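Local coordinates for fibronectin type III domain-containing protein (Simiduia agarivorans, PDB 6P2K) that probably hydrolyses the beta-1,4-glucan backbone of xyloglucan as a family 74 glycoside hydrolase, through the paired seven-bladed beta-propellers that make up this chain, at residues V207-G213 with A225-K231; L234-F240 with N262-W266; G645-Q649 with K689-K693; A669-T675 with Y716-L720. All coordinates share one frame; numbering follows the deposited sequence.

Contact 1. Residues V207-G213 with A225-K231; sequences VRPWNKG and ATYAEAK
Trp210 and Ala228 pair backbone to backbone in the beta hairpin of strands 210-216 and 222-228, the first two strands of a four-stranded antiparallel propeller blade. They are a hydrogen-bonded pair: Ala228 N reaches Trp210 O at 2.6 Å, and Trp210 N returns a longer bond of 3.2 Å to Ala228 O. Asn211 and Tyr227 follow as a non-hydrogen-bonded pair, and beyond them Lys212 N donates almost straight (171°) to Thr226 O over 2.8 Å.

From Ala228 to Thr226 the contact is buried and tight. Asn211 CB lies over one face of the Tyr227 ring, 4.2 Å from its centroid. With CG of Asn211 anti to the backbone N (chi1 170°), the amide turns back on its own strand: OD1 accepts from Gly213 N, an Asx turn, and ND2 donates to Gly213 O. Ala228 CB packs against CG and CE of the bent Lys212 chain, whose NZ goes on to Tyr167 and Asn184. The buried Arg208 reaches back from beyond the pairing: its NH1, also bonded to Asn239 O, donates to Tyr227 O at 3.0 Å, with the oxygen in the guanidinium plane.

Past Ala228 regular pairing ends and the contact becomes more open to solvent. Val207 and Ala230 are exposed, and Glu229 OE1 forms a salt bridge with Lys231 NZ (3.5 Å), which is also hydrogen-bonded to Tyr236 O. Packing stays close at Trp210, whose indole reaches the inverse gamma turn centred on Ala230: Ala230 CB sits over the five-membered ring, 3.6 Å from its centroid.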
# COMPACT_ATOMS: atom_id res chain seq x y z
N VAL B 207 -27.31 61.40 -7.61
CA VAL B 207 -27.26 60.01 -7.19
C VAL B 207 -25.89 59.63 -6.63
O VAL B 207 -25.81 58.86 -5.67
CB VAL B 207 -27.67 59.06 -8.34
CG1 VAL B 207 -26.50 58.72 -9.25
CG2 VAL B 207 -28.29 57.79 -7.79
N ARG B 208 -24.80 60.17 -7.19
CA ARG B 208 -23.44 59.76 -6.80
C ARG B 208 -22.56 60.99 -6.63
O ARG B 208 -21.70 61.28 -7.47
CB ARG B 208 -22.85 58.78 -7.81
CG ARG B 208 -22.97 59.17 -9.28
CD ARG B 208 -22.54 58.02 -10.19
NE ARG B 208 -23.46 56.89 -10.12
CZ ARG B 208 -23.15 55.71 -9.59
NH1 ARG B 208 -21.95 55.50 -9.06
NH2 ARG B 208 -24.06 54.74 -9.57
N PRO B 209 -22.71 61.72 -5.52
CA PRO B 209 -21.93 62.95 -5.34
C PRO B 209 -20.48 62.70 -4.96
O PRO B 209 -19.63 63.56 -5.22
CB PRO B 209 -22.67 63.69 -4.21
CG PRO B 209 -23.90 62.84 -3.89
CD PRO B 209 -23.59 61.46 -4.37
N TRP B 210 -20.17 61.56 -4.36
CA TRP B 210 -18.86 61.34 -3.77
C TRP B 210 -17.85 60.87 -4.81
O TRP B 210 -18.09 59.88 -5.51
CB TRP B 210 -18.95 60.32 -2.64
CG TRP B 210 -19.74 60.81 -1.47
CD1 TRP B 210 -20.47 61.96 -1.39
CD2 TRP B 210 -19.89 60.15 -0.20
NE1 TRP B 210 -21.05 62.07 -0.15
CE2 TRP B 210 -20.72 60.97 0.60
CE3 TRP B 210 -19.41 58.96 0.34
CZ2 TRP B 210 -21.07 60.63 1.90
CZ3 TRP B 210 -19.76 58.62 1.63
CH2 TRP B 210 -20.58 59.46 2.40
N ASN B 211 -16.73 61.58 -4.91
CA ASN B 211 -15.63 61.15 -5.76
C ASN B 211 -14.69 60.25 -4.96
O ASN B 211 -14.35 60.54 -3.81
CB ASN B 211 -14.86 62.34 -6.31
CG ASN B 211 -13.57 61.93 -6.99
OD1 ASN B 211 -12.48 62.08 -6.43
ND2 ASN B 211 -13.69 61.39 -8.19
N LYS B 212 -14.27 59.15 -5.59
CA LYS B 212 -13.38 58.18 -4.97
C LYS B 212 -11.99 58.22 -5.60
O LYS B 212 -11.38 57.18 -5.85
CB LYS B 212 -13.97 56.77 -5.05
CG LYS B 212 -15.31 56.63 -4.34
CD LYS B 212 -15.19 56.98 -2.87
CE LYS B 212 -16.51 56.80 -2.14
NZ LYS B 212 -16.36 56.94 -0.66
N GLY B 213 -11.49 59.41 -5.84
CA GLY B 213 -10.17 59.57 -6.42
C GLY B 213 -10.23 60.19 -7.80
O GLY B 213 -11.19 60.01 -8.55
N ALA B 225 -12.05 60.28 -13.17
CA ALA B 225 -12.57 60.18 -11.81
C ALA B 225 -13.54 59.01 -11.72
O ALA B 225 -14.11 58.56 -12.71
CB ALA B 225 -13.26 61.48 -11.39
N THR B 226 -13.71 58.53 -10.49
CA THR B 226 -14.77 57.59 -10.14
C THR B 226 -15.70 58.25 -9.13
O THR B 226 -15.24 58.95 -8.22
CB THR B 226 -14.22 56.28 -9.57
OG1 THR B 226 -13.92 56.46 -8.18
CG2 THR B 226 -12.97 55.85 -10.31
N TYR B 227 -17.00 58.03 -9.30
CA TYR B 227 -18.01 58.66 -8.45
C TYR B 227 -18.90 57.59 -7.85
O TYR B 227 -19.25 56.61 -8.52
CB TYR B 227 -18.84 59.67 -9.24
CG TYR B 227 -18.22 61.04 -9.34
CD1 TYR B 227 -17.31 61.33 -10.36
CD2 TYR B 227 -18.53 62.04 -8.43
CE1 TYR B 227 -16.74 62.59 -10.46
CE2 TYR B 227 -17.97 63.30 -8.52
CZ TYR B 227 -17.07 63.57 -9.54
OH TYR B 227 -16.51 64.82 -9.63
N ALA B 228 -19.28 57.78 -6.59
CA ALA B 228 -20.01 56.78 -5.84
C ALA B 228 -21.22 57.40 -5.17
O ALA B 228 -21.25 58.61 -4.90
CB ALA B 228 -19.12 56.14 -4.76
N GLU B 229 -22.22 56.56 -4.91
CA GLU B 229 -23.36 56.99 -4.11
C GLU B 229 -22.87 57.46 -2.74
O GLU B 229 -21.81 57.04 -2.26
CB GLU B 229 -24.36 55.85 -3.95
CG GLU B 229 -24.84 55.23 -5.26
CD GLU B 229 -26.13 54.43 -5.11
OE1 GLU B 229 -26.80 54.58 -4.07
OE2 GLU B 229 -26.46 53.64 -6.03
N ALA B 230 -23.64 58.34 -2.12
CA ALA B 230 -23.28 58.91 -0.83
C ALA B 230 -23.77 58.01 0.31
O ALA B 230 -24.56 58.41 1.16
CB ALA B 230 -23.83 60.33 -0.70
N LYS B 231 -23.28 56.78 0.31
CA LYS B 231 -23.63 55.80 1.33
C LYS B 231 -22.43 55.49 2.21
O LYS B 231 -21.34 55.23 1.69
CB LYS B 231 -24.15 54.51 0.69
CG LYS B 231 -25.46 54.66 -0.02
CD LYS B 231 -25.51 53.82 -1.28
CE LYS B 231 -26.79 53.01 -1.34
NZ LYS B 231 -26.61 51.74 -2.09

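Contact 2. Residues L234-F240 with N262-W266; sequences LRYNTNF and NRRYW
Arg264 runs from the Phe240 ring to the carbonyl of Leu234. Its CB touches Phe240 CE2 at 3.8 Å, beside the ring face that its CA covers. CG passes Asn237 O at 3.7 Å, with CD a little farther from the same oxygen. The chain is extended from CG to NE, which carries the guanidinium back along the loop toward the short 3-10 segment 234-235. NE makes two weak hydrogen bonds, to Leu234 O and to Asn237 O. At the tip NH2 also donates to Leu234 O, at a modelled distance so short that its exact length is doubtful, while NH1 is hydrogen-bonded outside the two segments. Thr238 CG2 lies over one guanidinium face, 3.4 Å from Arg264 NH2.

Nearer the surface, Thr238 OG1 donates to Asn262 OD1, again over a modelled distance too short to be taken literally. Phe240 N is bonded to Arg263 O at 2.9 Å, and Tyr265 O lies at the Phe240 ring edge, 3.1 Å from CD2. A water accepts from Arg263 N and lies 2.8 Å from Asn239 OD1; a second joins that OD1 to Asn262 N.

The contact ties the loop between strands 222-228 and 241-246 to the start of strand 265-270 in the next blade, the Leu234 side chain about 9 Å from a bound zinc ion. Within the two segments the buried guanidinium meets backbone carbonyls, so its positive charge is probably eased by peptide dipoles.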
# COMPACT_ATOMS: atom_id res chain seq x y z
N LEU B 234 -19.46 50.71 3.18
CA LEU B 234 -18.95 50.22 1.90
C LEU B 234 -19.52 48.85 1.53
O LEU B 234 -19.48 48.48 0.35
CB LEU B 234 -17.42 50.14 1.95
CG LEU B 234 -16.68 50.46 0.66
CD1 LEU B 234 -16.74 51.95 0.35
CD2 LEU B 234 -15.24 49.98 0.77
N ARG B 235 -20.04 48.10 2.50
CA ARG B 235 -20.56 46.77 2.21
C ARG B 235 -21.84 46.82 1.38
O ARG B 235 -22.19 45.82 0.74
CB ARG B 235 -20.81 46.02 3.52
CG ARG B 235 -19.59 46.02 4.44
CD ARG B 235 -19.72 45.02 5.57
NE ARG B 235 -20.45 45.57 6.71
CZ ARG B 235 -19.91 46.37 7.63
NH1 ARG B 235 -18.63 46.73 7.54
NH2 ARG B 235 -20.65 46.82 8.63
N TYR B 236 -22.54 47.96 1.37
CA TYR B 236 -23.75 48.12 0.58
C TYR B 236 -23.63 49.25 -0.43
O TYR B 236 -24.64 49.75 -0.94
CB TYR B 236 -24.95 48.33 1.51
CG TYR B 236 -24.97 47.32 2.63
CD1 TYR B 236 -25.32 45.99 2.38
CD2 TYR B 236 -24.61 47.67 3.92
CE1 TYR B 236 -25.32 45.06 3.40
CE2 TYR B 236 -24.61 46.74 4.94
CZ TYR B 236 -24.96 45.44 4.68
OH TYR B 236 -24.97 44.51 5.69
N ASN B 237 -22.40 49.68 -0.72
CA ASN B 237 -22.11 50.66 -1.77
C ASN B 237 -21.08 49.99 -2.68
O ASN B 237 -19.88 50.01 -2.40
CB ASN B 237 -21.58 51.96 -1.17
CG ASN B 237 -21.58 53.11 -2.16
OD1 ASN B 237 -21.98 52.95 -3.31
ND2 ASN B 237 -21.14 54.27 -1.71
N THR B 238 -21.57 49.38 -3.77
CA THR B 238 -20.76 48.48 -4.57
C THR B 238 -20.54 48.94 -6.01
O THR B 238 -19.73 48.32 -6.71
CB THR B 238 -21.40 47.08 -4.60
OG1 THR B 238 -22.56 47.11 -5.43
CG2 THR B 238 -21.80 46.66 -3.20
N ASN B 239 -21.23 49.98 -6.47
CA ASN B 239 -21.24 50.37 -7.87
C ASN B 239 -20.62 51.75 -8.02
O ASN B 239 -21.32 52.77 -8.00
CB ASN B 239 -22.68 50.33 -8.42
CG ASN B 239 -22.74 50.52 -9.92
OD1 ASN B 239 -21.81 50.18 -10.65
ND2 ASN B 239 -23.85 51.07 -10.40
N PHE B 240 -19.30 51.79 -8.19
CA PHE B 240 -18.59 53.03 -8.48
C PHE B 240 -18.43 53.14 -9.99
O PHE B 240 -18.01 52.18 -10.64
CB PHE B 240 -17.22 53.07 -7.81
CG PHE B 240 -17.25 53.03 -6.30
CD1 PHE B 240 -18.43 52.85 -5.59
CD2 PHE B 240 -16.07 53.18 -5.58
CE1 PHE B 240 -18.43 52.82 -4.21
CE2 PHE B 240 -16.06 53.15 -4.20
CZ PHE B 240 -17.25 52.97 -3.51
N ASN B 262 -20.57 46.83 -11.56
CA ASN B 262 -20.82 46.80 -10.12
C ASN B 262 -19.53 46.53 -9.33
O ASN B 262 -19.43 45.58 -8.56
CB ASN B 262 -21.89 45.75 -9.80
CG ASN B 262 -22.46 45.90 -8.40
OD1 ASN B 262 -22.65 47.01 -7.91
ND2 ASN B 262 -22.73 44.77 -7.75
N ARG B 263 -18.55 47.41 -9.53
CA ARG B 263 -17.27 47.31 -8.83
C ARG B 263 -16.91 48.65 -8.21
O ARG B 263 -17.28 49.71 -8.72
CB ARG B 263 -16.15 46.85 -9.77
CG ARG B 263 -16.43 45.55 -10.49
CD ARG B 263 -16.65 44.41 -9.51
NE ARG B 263 -16.25 43.12 -10.07
CZ ARG B 263 -16.08 42.01 -9.35
NH1 ARG B 263 -16.27 42.03 -8.04
NH2 ARG B 263 -15.71 40.89 -9.95
N ARG B 264 -16.17 48.59 -7.10
CA ARG B 264 -15.82 49.78 -6.32
C ARG B 264 -14.53 50.41 -6.84
O ARG B 264 -13.54 50.55 -6.12
CB ARG B 264 -15.70 49.42 -4.85
CG ARG B 264 -16.94 48.80 -4.24
CD ARG B 264 -16.55 47.95 -3.04
NE ARG B 264 -17.65 47.74 -2.11
CZ ARG B 264 -18.18 46.55 -1.85
NH1 ARG B 264 -17.72 45.47 -2.46
NH2 ARG B 264 -19.18 46.43 -0.98
N TYR B 265 -14.55 50.79 -8.12
CA TYR B 265 -13.38 51.38 -8.75
C TYR B 265 -12.98 52.67 -8.04
O TYR B 265 -13.83 53.50 -7.71
CB TYR B 265 -13.65 51.66 -10.22
CG TYR B 265 -13.94 50.42 -11.04
CD1 TYR B 265 -12.97 49.45 -11.24
CD2 TYR B 265 -15.19 50.21 -11.61
CE1 TYR B 265 -13.22 48.32 -11.99
CE2 TYR B 265 -15.46 49.08 -12.36
CZ TYR B 265 -14.47 48.13 -12.54
OH TYR B 265 -14.72 47.00 -13.28
N TRP B 266 -11.68 52.84 -7.81
CA TRP B 266 -11.21 54.01 -7.08
C TRP B 266 -9.74 54.26 -7.42
O TRP B 266 -9.06 53.43 -8.02
CB TRP B 266 -11.43 53.84 -5.57
CG TRP B 266 -10.45 52.96 -4.83
CD1 TRP B 266 -9.55 52.07 -5.36
CD2 TRP B 266 -10.29 52.88 -3.40
NE1 TRP B 266 -8.84 51.46 -4.35
CE2 TRP B 266 -9.27 51.94 -3.14
CE3 TRP B 266 -10.90 53.53 -2.33
CZ2 TRP B 266 -8.86 51.63 -1.85
CZ3 TRP B 266 -10.49 53.22 -1.04
CH2 TRP B 266 -9.48 52.28 -0.82
O HOH W 1 -19.11 49.78 -11.42
O HOH W 2 -21.84 48.95 -13.51

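Contact 3. Residues G645-Q649 with K689-K693; sequences GNNWQ and KFTGK
Phe690 O takes a hydrogen bond from Trp648 N at 3.0 Å, joining the loop 689-693 to the beginning of strand 648-653. Phe690 is the centre of an inverse gamma turn, with Thr691 N weakly bonded to Lys689 O, and this turn presents its carbonyl to the strand. The Trp648 indole then spreads over the residues that follow. Thr691 CA lies over one face of the five-membered ring, 3.9 Å from its centroid, in a CH-pi contact. Thr691 CG2 approaches NE1 of Trp648 at 3.4 Å, and Gly692 O lies over the same ring system, 3.9 Å from Trp648 CH2. With Thr691 CG2 anti to the carbonyl carbon and OG1 between N and C (chi1 56°), the methyl faces the indole and the hydroxyl bonds Tyr708 O.

A water bridges Asn647 OD1 and Phe690 N, donating to the first and accepting from the second at 3.0 Å. The Phe690 ring leads away from Trp648 and packs on Pro666 and Met670 of helix 666-672. Trp648 O is bonded to Tyr707 OH, and Thr691 has a backbone bond to Tyr708; the loop 689-693 and the start of strand 648-653 thus both bond to strand 702-709 of the next blade, beside helix 666-672.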
# COMPACT_ATOMS: atom_id res chain seq x y z
N GLY B 645 -8.77 49.85 40.01
CA GLY B 645 -9.41 50.43 38.84
C GLY B 645 -9.48 49.44 37.70
O GLY B 645 -9.67 48.23 37.89
N ASN B 646 -9.31 49.94 36.48
CA ASN B 646 -9.27 49.10 35.29
C ASN B 646 -7.85 48.67 34.93
O ASN B 646 -7.63 48.19 33.82
CB ASN B 646 -9.91 49.82 34.11
CG ASN B 646 -11.41 50.02 34.30
OD1 ASN B 646 -12.08 49.22 34.94
ND2 ASN B 646 -11.94 51.11 33.74
N ASN B 647 -6.89 48.83 35.85
CA ASN B 647 -5.51 48.46 35.57
C ASN B 647 -5.35 46.94 35.61
O ASN B 647 -5.78 46.29 36.57
CB ASN B 647 -4.57 49.10 36.58
CG ASN B 647 -4.41 50.60 36.36
OD1 ASN B 647 -4.31 51.06 35.22
ND2 ASN B 647 -4.39 51.35 37.45
N TRP B 648 -4.72 46.39 34.58
CA TRP B 648 -4.38 44.97 34.59
C TRP B 648 -3.11 44.76 35.40
O TRP B 648 -2.20 45.58 35.38
CB TRP B 648 -4.19 44.45 33.16
CG TRP B 648 -5.47 44.33 32.40
CD1 TRP B 648 -6.52 45.21 32.40
CD2 TRP B 648 -5.85 43.26 31.53
NE1 TRP B 648 -7.52 44.76 31.57
CE2 TRP B 648 -7.13 43.56 31.03
CE3 TRP B 648 -5.23 42.07 31.13
CZ2 TRP B 648 -7.81 42.71 30.15
CZ3 TRP B 648 -5.90 41.24 30.25
CH2 TRP B 648 -7.17 41.56 29.77
N GLN B 649 -3.06 43.64 36.12
CA GLN B 649 -1.96 43.33 37.01
C GLN B 649 -1.61 41.86 36.89
O GLN B 649 -2.39 41.06 36.36
CB GLN B 649 -2.30 43.67 38.47
CG GLN B 649 -2.90 45.06 38.68
CD GLN B 649 -3.50 45.25 40.06
OE1 GLN B 649 -3.23 46.24 40.74
NE2 GLN B 649 -4.32 44.29 40.49
N LYS B 689 -4.07 52.98 28.36
CA LYS B 689 -4.56 52.16 29.45
C LYS B 689 -3.67 50.94 29.59
O LYS B 689 -3.27 50.33 28.59
CB LYS B 689 -6.02 51.73 29.21
CG LYS B 689 -6.95 52.90 28.90
CD LYS B 689 -8.38 52.44 28.70
CE LYS B 689 -8.53 51.58 27.45
NZ LYS B 689 -8.35 52.38 26.21
N PHE B 690 -3.33 50.59 30.83
CA PHE B 690 -2.43 49.47 31.10
C PHE B 690 -3.24 48.17 31.06
O PHE B 690 -3.58 47.58 32.09
CB PHE B 690 -1.71 49.65 32.43
CG PHE B 690 -0.51 50.54 32.34
CD1 PHE B 690 -0.64 51.92 32.44
CD2 PHE B 690 0.75 50.00 32.15
CE1 PHE B 690 0.47 52.74 32.36
CE2 PHE B 690 1.87 50.82 32.06
CZ PHE B 690 1.72 52.19 32.17
N THR B 691 -3.54 47.74 29.84
CA THR B 691 -4.20 46.46 29.62
C THR B 691 -3.30 45.55 28.80
O THR B 691 -2.08 45.77 28.72
CB THR B 691 -5.55 46.64 28.91
OG1 THR B 691 -5.35 47.36 27.68
CG2 THR B 691 -6.51 47.42 29.78
N GLY B 692 -3.88 44.53 28.17
CA GLY B 692 -3.12 43.65 27.30
C GLY B 692 -4.05 42.85 26.42
O GLY B 692 -5.27 42.83 26.62
N LYS B 693 -3.46 42.21 25.41
CA LYS B 693 -4.17 41.29 24.54
C LYS B 693 -3.91 39.84 24.92
O LYS B 693 -4.33 38.93 24.20
CB LYS B 693 -3.76 41.53 23.08
CG LYS B 693 -4.63 42.52 22.35
CD LYS B 693 -6.02 41.96 22.10
CE LYS B 693 -6.49 42.23 20.68
NZ LYS B 693 -7.70 41.43 20.33
O HOH W 3 -4.63 52.09 33.02

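Contact 4. Residues A669-T675 with Y716-L720; sequences AMAVRPT and YGVFL
The Tyr716 ring meets Arg673 O and Thr675 CG2 at its edge, the Phe719 ring has Val672 CG1 at its own edge, 4.1 Å from CD2, and the Arg673 guanidinium, turned 82° from the tyrosine ring, holds Tyr716 O at its edge and in its plane. Both rings project from strand 714-723 of a four-stranded antiparallel propeller blade and receive the C-terminal end of helix 666-672. Other rings add to the cluster: Phe690 meets Tyr716, and Phe664 meets Phe719.

Ala669 CB touches Phe719 CZ at 3.5 Å, and Arg673 CB comes within 3.7 Å of CE2 of that ring. Met670 crosses the hydroxyl end of Tyr716 at about a right angle, its CG 3.3 Å from OH.

Arg673, the first residue beyond the helix, exchanges two bonds with Tyr716 as their side chains run past each other in opposite directions. Tyr716 OH donates to Arg673 O at 2.7 Å, nearly along the C=O axis. In return Arg673 NE donates to Tyr716 O at 2.8 Å, in the carbonyl plane. The arginine reaches it because CG is anti to the backbone N (chi1 -178°) and the chain stays extended to NE, with CD passing Gly717 CA. Its NH1 forms a salt bridge with Asp733. Arg673 NH2 donates to a water at 2.9 Å, which in turn lies 3.0 Å from Tyr716 O.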
# COMPACT_ATOMS: atom_id res chain seq x y z
N ALA B 669 5.90 48.59 36.13
CA ALA B 669 6.31 48.64 34.73
C ALA B 669 6.93 49.99 34.38
O ALA B 669 7.94 50.05 33.67
CB ALA B 669 5.11 48.35 33.82
N MET B 670 6.35 51.08 34.88
CA MET B 670 6.88 52.40 34.57
C MET B 670 8.22 52.65 35.26
O MET B 670 9.03 53.44 34.76
CB MET B 670 5.88 53.48 34.96
CG MET B 670 4.63 53.48 34.09
SD MET B 670 3.51 54.84 34.46
CE MET B 670 4.61 56.24 34.26
N ALA B 671 8.46 51.98 36.39
CA ALA B 671 9.76 52.10 37.05
C ALA B 671 10.83 51.30 36.31
O ALA B 671 11.97 51.77 36.16
CB ALA B 671 9.66 51.64 38.50
N VAL B 672 10.49 50.09 35.85
CA VAL B 672 11.47 49.26 35.15
C VAL B 672 11.70 49.76 33.73
O VAL B 672 12.81 49.65 33.20
CB VAL B 672 11.00 47.79 35.17
CG1 VAL B 672 11.89 46.91 34.31
CG2 VAL B 672 10.95 47.27 36.60
N ARG B 673 10.68 50.32 33.09
CA ARG B 673 10.77 50.86 31.73
C ARG B 673 10.22 52.28 31.74
O ARG B 673 9.00 52.48 31.59
CB ARG B 673 10.02 49.97 30.74
CG ARG B 673 10.10 50.43 29.28
CD ARG B 673 9.63 49.32 28.36
NE ARG B 673 9.49 49.75 26.98
CZ ARG B 673 10.49 49.82 26.11
NH1 ARG B 673 11.72 49.50 26.48
NH2 ARG B 673 10.26 50.22 24.87
N PRO B 674 11.07 53.28 31.94
CA PRO B 674 10.59 54.67 32.00
C PRO B 674 9.94 55.09 30.70
O PRO B 674 10.30 54.62 29.61
CB PRO B 674 11.87 55.47 32.27
CG PRO B 674 12.82 54.48 32.90
CD PRO B 674 12.51 53.18 32.23
N THR B 675 8.96 55.99 30.81
CA THR B 675 8.26 56.49 29.63
C THR B 675 9.20 57.17 28.65
O THR B 675 8.83 57.39 27.50
CB THR B 675 7.15 57.46 30.04
OG1 THR B 675 7.72 58.59 30.71
CG2 THR B 675 6.18 56.77 31.00
N TYR B 716 3.39 49.25 25.68
CA TYR B 716 4.29 49.88 26.64
C TYR B 716 5.62 49.14 26.71
O TYR B 716 6.69 49.76 26.65
CB TYR B 716 3.65 49.95 28.02
CG TYR B 716 4.39 50.89 28.93
CD1 TYR B 716 5.54 50.47 29.61
CD2 TYR B 716 3.99 52.21 29.09
CE1 TYR B 716 6.24 51.34 30.42
CE2 TYR B 716 4.68 53.08 29.90
CZ TYR B 716 5.81 52.64 30.57
OH TYR B 716 6.51 53.51 31.38
N GLY B 717 5.57 47.82 26.84
CA GLY B 717 6.79 47.04 26.96
C GLY B 717 6.57 45.60 27.36
O GLY B 717 5.48 45.24 27.82
N VAL B 718 7.59 44.78 27.18
CA VAL B 718 7.57 43.37 27.56
C VAL B 718 8.44 43.21 28.80
O VAL B 718 9.56 43.73 28.84
CB VAL B 718 8.08 42.47 26.41
CG1 VAL B 718 7.86 41.00 26.75
CG2 VAL B 718 7.39 42.84 25.11
N PHE B 719 7.92 42.51 29.80
CA PHE B 719 8.59 42.40 31.09
C PHE B 719 8.76 40.95 31.48
O PHE B 719 7.84 40.14 31.35
CB PHE B 719 7.82 43.16 32.17
CG PHE B 719 7.63 44.62 31.86
CD1 PHE B 719 6.53 45.05 31.13
CD2 PHE B 719 8.57 45.55 32.28
CE1 PHE B 719 6.36 46.39 30.83
CE2 PHE B 719 8.41 46.89 31.99
CZ PHE B 719 7.30 47.31 31.26
N LEU B 720 9.96 40.62 31.97
CA LEU B 720 10.33 39.27 32.35
C LEU B 720 10.70 39.27 33.83
O LEU B 720 11.59 40.01 34.25
CB LEU B 720 11.50 38.76 31.51
CG LEU B 720 11.99 37.34 31.78
CD1 LEU B 720 11.08 36.32 31.10
CD2 LEU B 720 13.43 37.16 31.34
O HOH W 4 7.61 49.87 23.78

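Overall arrangement
Contacts 1 and 2 are neighbours, centres 9 Å apart, and share one blade and the start of the next: Asn237 ND2 probably bonds Glu229 O. Contacts 3 and 4 also touch, the Phe690 ring of contact 3 being shared with contact 4. Contacts 1 and 4 lie on opposite sides of the chain's centre. Contact 1 is buried at its strand pairing and exposed at its turn; contact 2 sets exposed Asn262 and Arg235 around buried Arg264 and Phe240; contacts 3 and 4 have buried aromatics with exposed rims. Only contact 1 is a regular strand pairing. Contact 2 relies on an arginine among loop carbonyls, contact 3 on an indole over a loop, and contact 4 on aromatic packing with a reciprocal Arg673-Tyr716 pair of bonds.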